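Local coordinates for conserved membrane protein (Chlamydia abortus, PDB 6GZU) that acts as a secreted effector combining deubiquitinating and acetyltransferase activities and inducing fragmentation of the Golgi, at residues E32-L37 with K214-P219; A54-L59 with A170-N175; F98-Y103 with I139-R144; R144-F149 with I188-I193. One frame throughout, in Å; residues are numbered along the deposited sequence.

Interaction 1 of 4, residues E32-L37 with K214-P219; sequences EKHSDL and KYLDNP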
# COMPACT_ATOMS: atom_id res chain seq x y z
N GLU A 32 4.43 3.33 -13.76
CA GLU A 32 4.79 3.61 -15.14
C GLU A 32 5.07 2.31 -15.87
O GLU A 32 4.92 2.22 -17.09
CB GLU A 32 6.00 4.56 -15.23
CG GLU A 32 5.68 5.92 -14.66
CD GLU A 32 6.69 6.99 -14.98
OE1 GLU A 32 7.85 6.70 -15.40
OE2 GLU A 32 6.28 8.16 -14.81
N LYS A 33 5.50 1.30 -15.12
CA LYS A 33 5.76 -0.02 -15.70
C LYS A 33 4.50 -0.89 -15.72
O LYS A 33 4.29 -1.69 -16.66
CB LYS A 33 6.83 -0.71 -14.87
CG LYS A 33 7.13 -2.10 -15.32
CD LYS A 33 8.28 -2.67 -14.55
CE LYS A 33 8.59 -4.06 -15.08
NZ LYS A 33 9.40 -4.88 -14.13
N HIS A 34 3.63 -0.69 -14.73
CA HIS A 34 2.45 -1.53 -14.52
C HIS A 34 1.21 -0.65 -14.54
O HIS A 34 0.86 -0.03 -13.55
CB HIS A 34 2.57 -2.24 -13.16
CG HIS A 34 3.74 -3.17 -13.08
ND1 HIS A 34 3.76 -4.40 -13.71
CD2 HIS A 34 4.95 -3.04 -12.47
CE1 HIS A 34 4.92 -4.99 -13.49
NE2 HIS A 34 5.66 -4.19 -12.74
N SER A 35 0.58 -0.57 -15.71
CA SER A 35 -0.57 0.30 -15.84
C SER A 35 -1.77 -0.11 -14.99
O SER A 35 -2.69 0.68 -14.79
CB SER A 35 -0.98 0.43 -17.30
OG SER A 35 -1.41 -0.81 -17.82
N ASP A 36 -1.79 -1.34 -14.47
CA ASP A 36 -2.86 -1.86 -13.62
C ASP A 36 -2.70 -1.44 -12.16
O ASP A 36 -3.55 -1.76 -11.33
CB ASP A 36 -2.86 -3.38 -13.63
CG ASP A 36 -3.47 -3.97 -14.89
OD1 ASP A 36 -4.23 -3.26 -15.59
OD2 ASP A 36 -3.18 -5.15 -15.17
N LEU A 37 -1.58 -0.79 -11.81
CA LEU A 37 -1.33 -0.46 -10.42
C LEU A 37 -1.92 0.88 -10.05
O LEU A 37 -1.57 1.90 -10.66
CB LEU A 37 0.17 -0.39 -10.18
CG LEU A 37 0.63 0.02 -8.78
CD1 LEU A 37 0.26 -1.08 -7.78
CD2 LEU A 37 2.16 0.31 -8.72
N LYS A 214 8.86 -6.78 -7.01
CA LYS A 214 8.90 -8.17 -7.40
C LYS A 214 7.53 -8.81 -7.49
O LYS A 214 7.30 -9.64 -8.36
CB LYS A 214 9.75 -8.92 -6.38
CG LYS A 214 11.12 -8.33 -6.18
CD LYS A 214 12.13 -9.09 -6.93
CE LYS A 214 13.50 -8.49 -6.64
NZ LYS A 214 14.50 -8.78 -7.68
N TYR A 215 6.64 -8.44 -6.58
CA TYR A 215 5.26 -8.96 -6.58
C TYR A 215 4.57 -8.66 -7.89
O TYR A 215 3.80 -9.50 -8.39
CB TYR A 215 4.46 -8.37 -5.40
CG TYR A 215 2.99 -8.70 -5.39
CD1 TYR A 215 2.08 -7.90 -6.07
CD2 TYR A 215 2.49 -9.79 -4.67
CE1 TYR A 215 0.73 -8.20 -6.07
CE2 TYR A 215 1.15 -10.10 -4.69
CZ TYR A 215 0.27 -9.30 -5.40
OH TYR A 215 -1.09 -9.55 -5.41
N LEU A 216 4.79 -7.46 -8.43
CA LEU A 216 4.08 -7.06 -9.65
C LEU A 216 4.56 -7.86 -10.88
O LEU A 216 3.83 -7.98 -11.88
CB LEU A 216 4.21 -5.53 -9.89
CG LEU A 216 3.41 -4.68 -8.88
CD1 LEU A 216 3.77 -3.21 -9.03
CD2 LEU A 216 1.87 -4.86 -9.07
N ASP A 217 5.78 -8.40 -10.82
CA ASP A 217 6.25 -9.32 -11.86
C ASP A 217 5.87 -10.78 -11.60
O ASP A 217 5.74 -11.56 -12.53
CB ASP A 217 7.77 -9.20 -12.05
CG ASP A 217 8.16 -7.90 -12.77
OD1 ASP A 217 7.35 -7.37 -13.56
OD2 ASP A 217 9.26 -7.40 -12.52
N ASN A 218 5.66 -11.11 -10.34
CA ASN A 218 5.30 -12.48 -9.94
C ASN A 218 4.56 -12.43 -8.61
O ASN A 218 5.18 -12.28 -7.57
CB ASN A 218 6.57 -13.32 -9.78
CG ASN A 218 6.29 -14.69 -9.18
OD1 ASN A 218 5.14 -15.15 -9.10
ND2 ASN A 218 7.37 -15.35 -8.74
N PRO A 219 3.23 -12.53 -8.63
CA PRO A 219 2.50 -12.35 -7.36
C PRO A 219 2.71 -13.47 -6.36
O PRO A 219 2.31 -13.32 -5.21
CB PRO A 219 1.03 -12.32 -7.78
CG PRO A 219 1.05 -13.01 -9.11
CD PRO A 219 2.34 -12.63 -9.78
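Lys33, His34 and Leu37, which lead from helix 20-33 into the short edge strand 37-38, meet Leu216 and Asp217 in the last turn of helix 204-217, a small surface contact that grades from a salt bridge into apolar packing. At the outer end of the contact Lys33 NZ donates to Asp217 OD2 at 3.0 Å on the syn lone pair of that oxygen, and a weak second bond reaches Asp217 OD1. The lysine spans the gap because its chain is fully extended and its CG stands anti to the backbone N (chi1 176°). Next inward comes the imidazole of His34. Leu216 CB lies over one face in a CH-pi contact, 3.6 Å from the ring centroid and 16° off the normal, while Lys33 CG covers the opposite face toward its rim. Asp217 OD1 meets the same ring at its edge, in plane, 3.4 Å from His34 CE1, with the carboxylate turned 57° from the imidazole. Deeper still, Leu216 CD1 touches His34 CD2 at 3.6 Å and Leu37 CD2 at 3.9 Å. Both leucines continue onto Leu30 and onto Ile100 of strand 100-107, which carries the apolar layer down to the sheet. A type I turn from His34 to Leu37 lets the imidazole and the buried leucine address one helix end together. Asp217 stands at the C-terminal end of its helix, where a negative charge would be poorly placed by itself; the ammonium group of Lys33 probably offsets this, and the carboxylate beside CE1 may favour a protonated His34.

Interaction 2 of 4, residues A54-L59 with A170-N175; sequences AVLKDL and ATRLGN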
# COMPACT_ATOMS: atom_id res chain seq x y z
N ALA A 54 -9.83 3.68 3.39
CA ALA A 54 -9.10 4.11 2.20
C ALA A 54 -9.33 3.20 1.01
O ALA A 54 -9.61 3.65 -0.14
CB ALA A 54 -7.59 4.25 2.50
N VAL A 55 -9.26 1.90 1.25
CA VAL A 55 -9.52 0.92 0.20
C VAL A 55 -10.94 1.05 -0.33
O VAL A 55 -11.16 1.06 -1.56
CB VAL A 55 -9.28 -0.51 0.76
CG1 VAL A 55 -9.80 -1.56 -0.23
CG2 VAL A 55 -7.79 -0.74 1.07
N LEU A 56 -11.93 1.09 0.57
CA LEU A 56 -13.31 1.21 0.12
C LEU A 56 -13.55 2.47 -0.67
O LEU A 56 -14.20 2.43 -1.73
CB LEU A 56 -14.28 1.15 1.29
CG LEU A 56 -14.26 -0.16 2.06
CD1 LEU A 56 -15.09 -0.09 3.38
CD2 LEU A 56 -14.83 -1.26 1.16
N LYS A 57 -12.99 3.60 -0.24
CA LYS A 57 -13.17 4.84 -1.02
C LYS A 57 -12.48 4.72 -2.38
O LYS A 57 -13.03 5.16 -3.40
CB LYS A 57 -12.63 6.07 -0.27
CG LYS A 57 -13.52 6.53 0.91
CD LYS A 57 -12.85 7.64 1.73
CE LYS A 57 -12.65 8.90 0.87
NZ LYS A 57 -13.94 9.40 0.27
N ASP A 58 -11.30 4.11 -2.43
CA ASP A 58 -10.60 4.04 -3.74
C ASP A 58 -11.30 3.13 -4.74
O ASP A 58 -11.19 3.33 -5.94
CB ASP A 58 -9.13 3.62 -3.54
CG ASP A 58 -8.31 4.71 -2.94
OD1 ASP A 58 -8.64 5.88 -3.18
OD2 ASP A 58 -7.32 4.42 -2.27
N LEU A 59 -12.08 2.16 -4.24
CA LEU A 59 -12.90 1.30 -5.11
C LEU A 59 -14.31 1.84 -5.29
O LEU A 59 -15.18 1.13 -5.83
CB LEU A 59 -12.98 -0.12 -4.51
CG LEU A 59 -11.58 -0.76 -4.50
CD1 LEU A 59 -11.62 -2.07 -3.64
CD2 LEU A 59 -11.22 -1.05 -5.91
N ALA A 170 -11.09 -8.04 3.31
CA ALA A 170 -11.27 -9.26 2.49
C ALA A 170 -12.73 -9.64 2.40
O ALA A 170 -13.21 -10.08 1.32
CB ALA A 170 -10.49 -10.41 3.10
N THR A 171 -13.45 -9.54 3.53
CA THR A 171 -14.86 -9.93 3.58
C THR A 171 -15.70 -8.96 2.75
O THR A 171 -16.56 -9.40 1.95
CB THR A 171 -15.33 -9.95 5.02
OG1 THR A 171 -14.60 -11.00 5.68
CG2 THR A 171 -16.87 -10.27 5.10
N ARG A 172 -15.50 -7.65 2.92
CA ARG A 172 -16.29 -6.69 2.16
C ARG A 172 -16.05 -6.75 0.66
O ARG A 172 -17.02 -6.61 -0.13
CB ARG A 172 -16.08 -5.26 2.67
CG ARG A 172 -16.53 -5.09 4.15
CD ARG A 172 -16.57 -3.59 4.45
NE ARG A 172 -16.71 -3.31 5.87
CZ ARG A 172 -17.86 -3.36 6.48
NH1 ARG A 172 -18.94 -3.64 5.76
NH2 ARG A 172 -17.98 -3.09 7.77
N LEU A 173 -14.80 -6.92 0.24
CA LEU A 173 -14.51 -6.99 -1.19
C LEU A 173 -15.01 -8.30 -1.79
O LEU A 173 -15.41 -8.31 -2.95
CB LEU A 173 -13.02 -6.81 -1.49
CG LEU A 173 -12.48 -5.45 -1.01
CD1 LEU A 173 -11.09 -5.27 -1.56
CD2 LEU A 173 -13.41 -4.29 -1.51
N GLY A 174 -15.00 -9.39 -1.01
CA GLY A 174 -15.58 -10.65 -1.51
C GLY A 174 -17.05 -10.57 -1.86
O GLY A 174 -17.57 -11.31 -2.72
N ASN A 175 -17.74 -9.64 -1.23
CA ASN A 175 -19.17 -9.47 -1.49
C ASN A 175 -19.40 -8.70 -2.80
O ASN A 175 -20.53 -8.66 -3.32
CB ASN A 175 -19.82 -8.69 -0.35
CG ASN A 175 -19.88 -9.45 0.96
OD1 ASN A 175 -19.92 -10.69 0.99
ND2 ASN A 175 -19.90 -8.71 2.07
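Leu173 gives up the most surface here, thrusting both methyl groups from helix 159-174 toward Val55 and Leu59. Its CD2 lies 3.6 Å from Leu59 CD1, the two side chains crossing at about a right angle, and its CD1 rests 4.1 Å from Val55 CG1. The CG of Leu173 stands beside its own backbone N (chi1 -60°), which carries the fork across the gap between the helices. Leu56, the second large contributor, adds CD2 at 4.3 Å from Leu173 CD2 and sends CD1 against the aliphatic part of Arg172, 3.9 Å from its CD. The segments 54-58 and 170-174 of helices 51-58 and 159-174 run nearly parallel, their axes 19° apart and 11.3 Å at closest approach, side by side on one face of the central sheet, where Val55 and Leu173 both also reach Val140. Arg172 stretches from CG to NE along the outer margin, its NE in a salt bridge with Glu52, while Val69 touches both its side chain and that of Leu56. Leu59 directly precedes His60, a zinc ligand together with Cys78, His80 and Cys95, and its side chain lies about 9 Å from the zinc ion; Asp58 is hydrogen-bonded to His80.

Interaction 3 of 4, residues F98-Y103 with I139-R144; sequences FRIYAY and IVNLDR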
# COMPACT_ATOMS: atom_id res chain seq x y z
N PHE A 98 -8.13 0.09 -12.62
CA PHE A 98 -6.97 -0.53 -12.00
C PHE A 98 -7.28 -1.93 -11.46
O PHE A 98 -8.47 -2.23 -11.17
CB PHE A 98 -6.46 0.36 -10.88
CG PHE A 98 -5.96 1.68 -11.36
CD1 PHE A 98 -4.69 1.76 -11.92
CD2 PHE A 98 -6.73 2.82 -11.25
CE1 PHE A 98 -4.19 2.96 -12.37
CE2 PHE A 98 -6.23 4.04 -11.73
CZ PHE A 98 -4.93 4.09 -12.26
N ARG A 99 -6.24 -2.75 -11.23
CA ARG A 99 -6.45 -4.11 -10.72
C ARG A 99 -5.71 -4.42 -9.43
O ARG A 99 -6.12 -5.30 -8.66
CB ARG A 99 -5.98 -5.12 -11.75
CG ARG A 99 -6.70 -4.98 -13.07
CD ARG A 99 -8.24 -5.00 -12.88
NE ARG A 99 -8.74 -6.33 -12.52
CZ ARG A 99 -10.01 -6.58 -12.18
NH1 ARG A 99 -10.86 -5.56 -12.12
NH2 ARG A 99 -10.44 -7.83 -11.92
N ILE A 100 -4.62 -3.71 -9.17
CA ILE A 100 -3.79 -3.95 -8.01
C ILE A 100 -3.65 -2.62 -7.28
O ILE A 100 -3.26 -1.60 -7.90
CB ILE A 100 -2.40 -4.50 -8.41
CG1 ILE A 100 -2.56 -5.81 -9.19
CG2 ILE A 100 -1.53 -4.66 -7.13
CD1 ILE A 100 -1.31 -6.41 -9.70
N TYR A 101 -3.98 -2.63 -5.99
CA TYR A 101 -4.00 -1.41 -5.18
C TYR A 101 -3.02 -1.60 -4.04
O TYR A 101 -3.20 -2.49 -3.22
CB TYR A 101 -5.41 -1.18 -4.62
CG TYR A 101 -6.44 -0.83 -5.68
CD1 TYR A 101 -6.82 -1.75 -6.65
CD2 TYR A 101 -7.08 0.43 -5.68
CE1 TYR A 101 -7.76 -1.39 -7.65
CE2 TYR A 101 -8.03 0.78 -6.64
CZ TYR A 101 -8.35 -0.14 -7.62
OH TYR A 101 -9.27 0.20 -8.61
N ALA A 102 -1.97 -0.78 -3.97
CA ALA A 102 -0.93 -1.00 -2.98
C ALA A 102 -0.77 0.18 -2.02
O ALA A 102 -0.46 1.29 -2.49
CB ALA A 102 0.39 -1.34 -3.65
N TYR A 103 -0.93 -0.06 -0.72
CA TYR A 103 -1.00 1.00 0.27
C TYR A 103 0.11 0.92 1.28
O TYR A 103 0.18 -0.02 2.09
CB TYR A 103 -2.30 0.83 1.10
CG TYR A 103 -3.56 1.03 0.29
CD1 TYR A 103 -4.08 -0.02 -0.50
CD2 TYR A 103 -4.16 2.28 0.24
CE1 TYR A 103 -5.23 0.21 -1.28
CE2 TYR A 103 -5.29 2.53 -0.55
CZ TYR A 103 -5.80 1.50 -1.32
OH TYR A 103 -6.92 1.77 -2.08
N ILE A 139 -1.62 -4.90 -0.05
CA ILE A 139 -1.95 -4.94 -1.46
C ILE A 139 -3.33 -5.59 -1.63
O ILE A 139 -3.58 -6.69 -1.11
CB ILE A 139 -0.93 -5.81 -2.25
CG1 ILE A 139 0.50 -5.31 -2.06
CG2 ILE A 139 -1.36 -5.85 -3.77
CD1 ILE A 139 1.56 -6.27 -2.59
N VAL A 140 -4.22 -4.95 -2.38
CA VAL A 140 -5.49 -5.55 -2.79
C VAL A 140 -5.33 -5.91 -4.25
O VAL A 140 -5.04 -5.04 -5.09
CB VAL A 140 -6.67 -4.59 -2.56
CG1 VAL A 140 -7.96 -5.15 -3.20
CG2 VAL A 140 -6.85 -4.34 -1.06
N ASN A 141 -5.49 -7.19 -4.57
CA ASN A 141 -5.38 -7.67 -5.94
C ASN A 141 -6.75 -8.19 -6.35
O ASN A 141 -7.21 -9.24 -5.86
CB ASN A 141 -4.29 -8.75 -6.08
CG ASN A 141 -4.03 -9.17 -7.50
OD1 ASN A 141 -4.96 -9.30 -8.30
ND2 ASN A 141 -2.77 -9.43 -7.83
N LEU A 142 -7.44 -7.44 -7.20
CA LEU A 142 -8.81 -7.82 -7.55
C LEU A 142 -8.85 -9.07 -8.44
O LEU A 142 -9.82 -9.85 -8.40
CB LEU A 142 -9.52 -6.65 -8.28
CG LEU A 142 -9.67 -5.31 -7.52
CD1 LEU A 142 -10.33 -4.28 -8.42
CD2 LEU A 142 -10.50 -5.51 -6.23
N ASP A 143 -7.81 -9.26 -9.26
CA ASP A 143 -7.79 -10.40 -10.19
C ASP A 143 -7.59 -11.70 -9.42
O ASP A 143 -8.22 -12.72 -9.74
CB ASP A 143 -6.66 -10.23 -11.23
CG ASP A 143 -7.01 -9.24 -12.32
OD1 ASP A 143 -8.17 -9.23 -12.83
OD2 ASP A 143 -6.11 -8.46 -12.69
N ARG A 144 -6.77 -11.65 -8.38
CA ARG A 144 -6.44 -12.85 -7.61
C ARG A 144 -7.32 -13.00 -6.37
O ARG A 144 -7.25 -14.04 -5.68
CB ARG A 144 -4.94 -12.87 -7.22
CG ARG A 144 -4.05 -13.19 -8.42
CD ARG A 144 -2.61 -12.95 -8.13
NE ARG A 144 -2.09 -13.85 -7.11
CZ ARG A 144 -1.49 -15.02 -7.35
NH1 ARG A 144 -1.37 -15.49 -8.59
NH2 ARG A 144 -0.99 -15.72 -6.35
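The guanidinium of Arg99 has Leu142 CB over the centre of one face and the carboxylate of Asp143 at its edge. Two nitrogens grip a single oxygen side-on: Arg99 NH2 lies 2.8 Å and Arg99 NE 3.0 Å from Asp143 OD1. Asp143 OD1 lies close to the guanidinium plane, whereas both nitrogens reach it from the same face of the carboxylate, the two planes standing 47° apart. Bends at chi2 (-53°) and chi3 (-71°) fold the arginine back over the turn to make this grip possible. The Tyr101 ring has Val140 O near its plane at the edge, and its CE1 is 3.9 Å from Leu142 CD1; Phe38 stacks with it from the edge strand. These groups flank an antiparallel pairing of strands 100-107 and 134-141 in the middle of the mixed sheet. Tyr101 and Val140 form a hydrogen-bonded pair, with Tyr101 N to Val140 O and Val140 N to Tyr101 O both 2.8 Å. Ile100 with Asn141 and Ala102 with Ile139 are the non-hydrogen-bonded pairs on either side, and Leu142 N to Arg99 O, 2.9 Å, continues the ladder past the strand end. Ile100 CG2 lies alongside Ile139 CG2 at 3.6 Å, the two side chains pointing the same way toward helix 204-217, whereas Val140 faces helix 51-58. Asn141 turns the chain in an Asx motif: its OD1 receives Arg144 N at 3.0 Å from above the amide plane, while ND2 bonds to Tyr215 OH.

Interaction 4 of 4, residues R144-F149 with I188-I193; sequences RREVVF and IVKKVI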
# COMPACT_ATOMS: atom_id res chain seq x y z
N ARG A 144 -6.77 -11.65 -8.38
CA ARG A 144 -6.44 -12.85 -7.61
C ARG A 144 -7.32 -13.00 -6.37
O ARG A 144 -7.25 -14.04 -5.68
CB ARG A 144 -4.94 -12.87 -7.22
CG ARG A 144 -4.05 -13.19 -8.42
CD ARG A 144 -2.61 -12.95 -8.13
NE ARG A 144 -2.09 -13.85 -7.11
CZ ARG A 144 -1.49 -15.02 -7.35
NH1 ARG A 144 -1.37 -15.49 -8.59
NH2 ARG A 144 -0.99 -15.72 -6.35
N ARG A 145 -8.18 -12.02 -6.12
CA ARG A 145 -9.09 -12.00 -4.94
C ARG A 145 -8.27 -12.25 -3.67
O ARG A 145 -8.54 -13.19 -2.87
CB ARG A 145 -10.23 -13.00 -5.06
CG ARG A 145 -11.07 -12.72 -6.28
CD ARG A 145 -12.30 -13.68 -6.29
NE ARG A 145 -13.40 -13.23 -5.46
CZ ARG A 145 -13.73 -13.77 -4.30
NH1 ARG A 145 -12.96 -14.69 -3.70
NH2 ARG A 145 -14.83 -13.31 -3.67
N GLU A 146 -7.26 -11.40 -3.48
CA GLU A 146 -6.40 -11.56 -2.32
C GLU A 146 -6.08 -10.21 -1.72
O GLU A 146 -5.99 -9.18 -2.43
CB GLU A 146 -5.11 -12.32 -2.68
CG GLU A 146 -4.18 -11.60 -3.63
CD GLU A 146 -3.00 -12.46 -4.15
OE1 GLU A 146 -3.10 -13.70 -4.13
OE2 GLU A 146 -1.92 -11.91 -4.55
N VAL A 147 -5.85 -10.25 -0.41
CA VAL A 147 -5.30 -9.12 0.35
C VAL A 147 -3.97 -9.59 0.89
O VAL A 147 -3.91 -10.52 1.70
CB VAL A 147 -6.27 -8.69 1.50
CG1 VAL A 147 -5.69 -7.49 2.29
CG2 VAL A 147 -7.68 -8.38 0.97
N VAL A 148 -2.89 -8.99 0.37
CA VAL A 148 -1.55 -9.35 0.79
C VAL A 148 -0.99 -8.32 1.76
O VAL A 148 -1.04 -7.12 1.49
CB VAL A 148 -0.62 -9.45 -0.46
CG1 VAL A 148 0.86 -9.73 -0.04
CG2 VAL A 148 -1.16 -10.56 -1.38
N PHE A 149 -0.48 -8.79 2.88
CA PHE A 149 0.13 -7.90 3.86
C PHE A 149 1.62 -8.22 3.97
O PHE A 149 2.02 -9.37 4.27
CB PHE A 149 -0.53 -8.13 5.23
CG PHE A 149 0.13 -7.38 6.35
CD1 PHE A 149 0.12 -5.99 6.37
CD2 PHE A 149 0.76 -8.05 7.37
CE1 PHE A 149 0.70 -5.29 7.41
CE2 PHE A 149 1.33 -7.36 8.41
CZ PHE A 149 1.32 -6.00 8.42
N ILE A 188 -8.78 -14.09 -0.05
CA ILE A 188 -7.79 -14.71 0.85
C ILE A 188 -6.86 -13.66 1.41
O ILE A 188 -6.48 -12.75 0.69
CB ILE A 188 -7.02 -15.81 0.11
CG1 ILE A 188 -6.12 -16.56 1.06
CG2 ILE A 188 -6.20 -15.22 -1.06
CD1 ILE A 188 -5.53 -17.79 0.43
N VAL A 189 -6.54 -13.74 2.70
CA VAL A 189 -5.54 -12.89 3.34
C VAL A 189 -4.23 -13.64 3.41
O VAL A 189 -4.13 -14.75 3.98
CB VAL A 189 -6.00 -12.45 4.77
CG1 VAL A 189 -4.87 -11.62 5.50
CG2 VAL A 189 -7.32 -11.66 4.69
N LYS A 190 -3.16 -13.01 2.92
CA LYS A 190 -1.83 -13.62 2.95
C LYS A 190 -0.86 -12.66 3.68
O LYS A 190 -0.52 -11.60 3.16
CB LYS A 190 -1.30 -13.82 1.50
CG LYS A 190 -2.16 -14.77 0.64
CD LYS A 190 -1.60 -14.91 -0.78
CE LYS A 190 -2.37 -15.99 -1.54
NZ LYS A 190 -1.99 -16.07 -3.00
N LYS A 191 -0.44 -13.02 4.89
CA LYS A 191 0.56 -12.25 5.61
C LYS A 191 1.87 -12.96 5.25
O LYS A 191 2.26 -13.96 5.88
CB LYS A 191 0.26 -12.28 7.11
CG LYS A 191 -1.13 -11.60 7.42
CD LYS A 191 -1.44 -11.60 8.93
CE LYS A 191 -0.64 -10.55 9.73
NZ LYS A 191 -0.88 -10.70 11.21
N VAL A 192 2.58 -12.43 4.24
CA VAL A 192 3.55 -13.25 3.51
C VAL A 192 4.89 -13.45 4.21
O VAL A 192 5.57 -14.44 3.95
CB VAL A 192 3.82 -12.70 2.09
CG1 VAL A 192 2.54 -12.90 1.25
CG2 VAL A 192 4.27 -11.24 2.14
N ILE A 193 5.28 -12.53 5.11
CA ILE A 193 6.57 -12.67 5.82
C ILE A 193 6.32 -13.35 7.17
O ILE A 193 5.65 -12.78 8.06
CB ILE A 193 7.21 -11.28 6.04
CG1 ILE A 193 7.33 -10.55 4.72
CG2 ILE A 193 8.55 -11.38 6.76
CD1 ILE A 193 8.01 -11.39 3.65
O HOH W 1 0.02 -13.92 -4.10
O HOH W 2 4.02 -10.02 5.96
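Glu146 to Phe149 pair in parallel with Ile188 to Lys191, the two strands of a beta-alpha-beta unit whose crossover is helix 159-174. The ladder opens with Ile188 N to Arg145 O at 3.0 Å and closes with Val192 N to Phe149 O; between them Val147 N to Ile188 O is 2.8 Å and nearly straight at 170°. Arg145 and Glu146 both face Asn141 in a G1 beta bulge at the start of strand 146-150. On the Glu146 side of the sheet lies a charged network. Glu146 OE1 is gripped from opposite faces of its carboxylate, by Lys190 NZ at 2.9 Å on the syn side and by Arg144 NE at 3.2 Å. Glu146 CB lies 3.5 Å from Ile188 CG2; with CG between the backbone N and the carbonyl carbon (chi1 66°) and the chain extended beyond it, the carboxylate is carried out to Lys190. Arg144 NH2 and Lys190 NZ come within 3.5 Å of each other, and the shared carboxylate, with a water that accepts from both and donates to Glu146 OE2, probably offsets their repulsion. Tyr215 OH also bonds to OE2, and Arg144 NH2 has a further partner in Asp220. Toward the crossover helix, Lys191 CE packs 3.7 Å from Phe149 CD2 before its NZ turns to a salt bridge with Asp163. A second water, donating to Phe149 O, accepts from Ile193 N just beyond the ladder. Phe149 also touches a probable Cys-His-Asp triad, consistent with the core of an Ulp1-like cysteine protease.

In the fold
Interactions 3 and 4 belong to one mixed sheet, ordered 37-38, 100-107, 134-141, 146-150, 188-191; strands 134-141 and 146-150 join them through backbone bonds, and their centres lie about 10 Å apart. Interaction 1 involves helix 204-217 on one face, interaction 2 helices 51-58 and 159-174 on the other, with about 20 Å between their centres and interaction 3 about 10 Å from each. Along the chain, interaction 1 spans all the others, interaction 3 falls within the span of interaction 2, and interactions 2 and 4 alternate. Helix 159-174, one side of interaction 2, is also the crossover between the strands of interaction 4. Helix 51-58, which leads to the zinc ligand His60, thus packs on the same sheet as elements assigned to the Ulp1-like family.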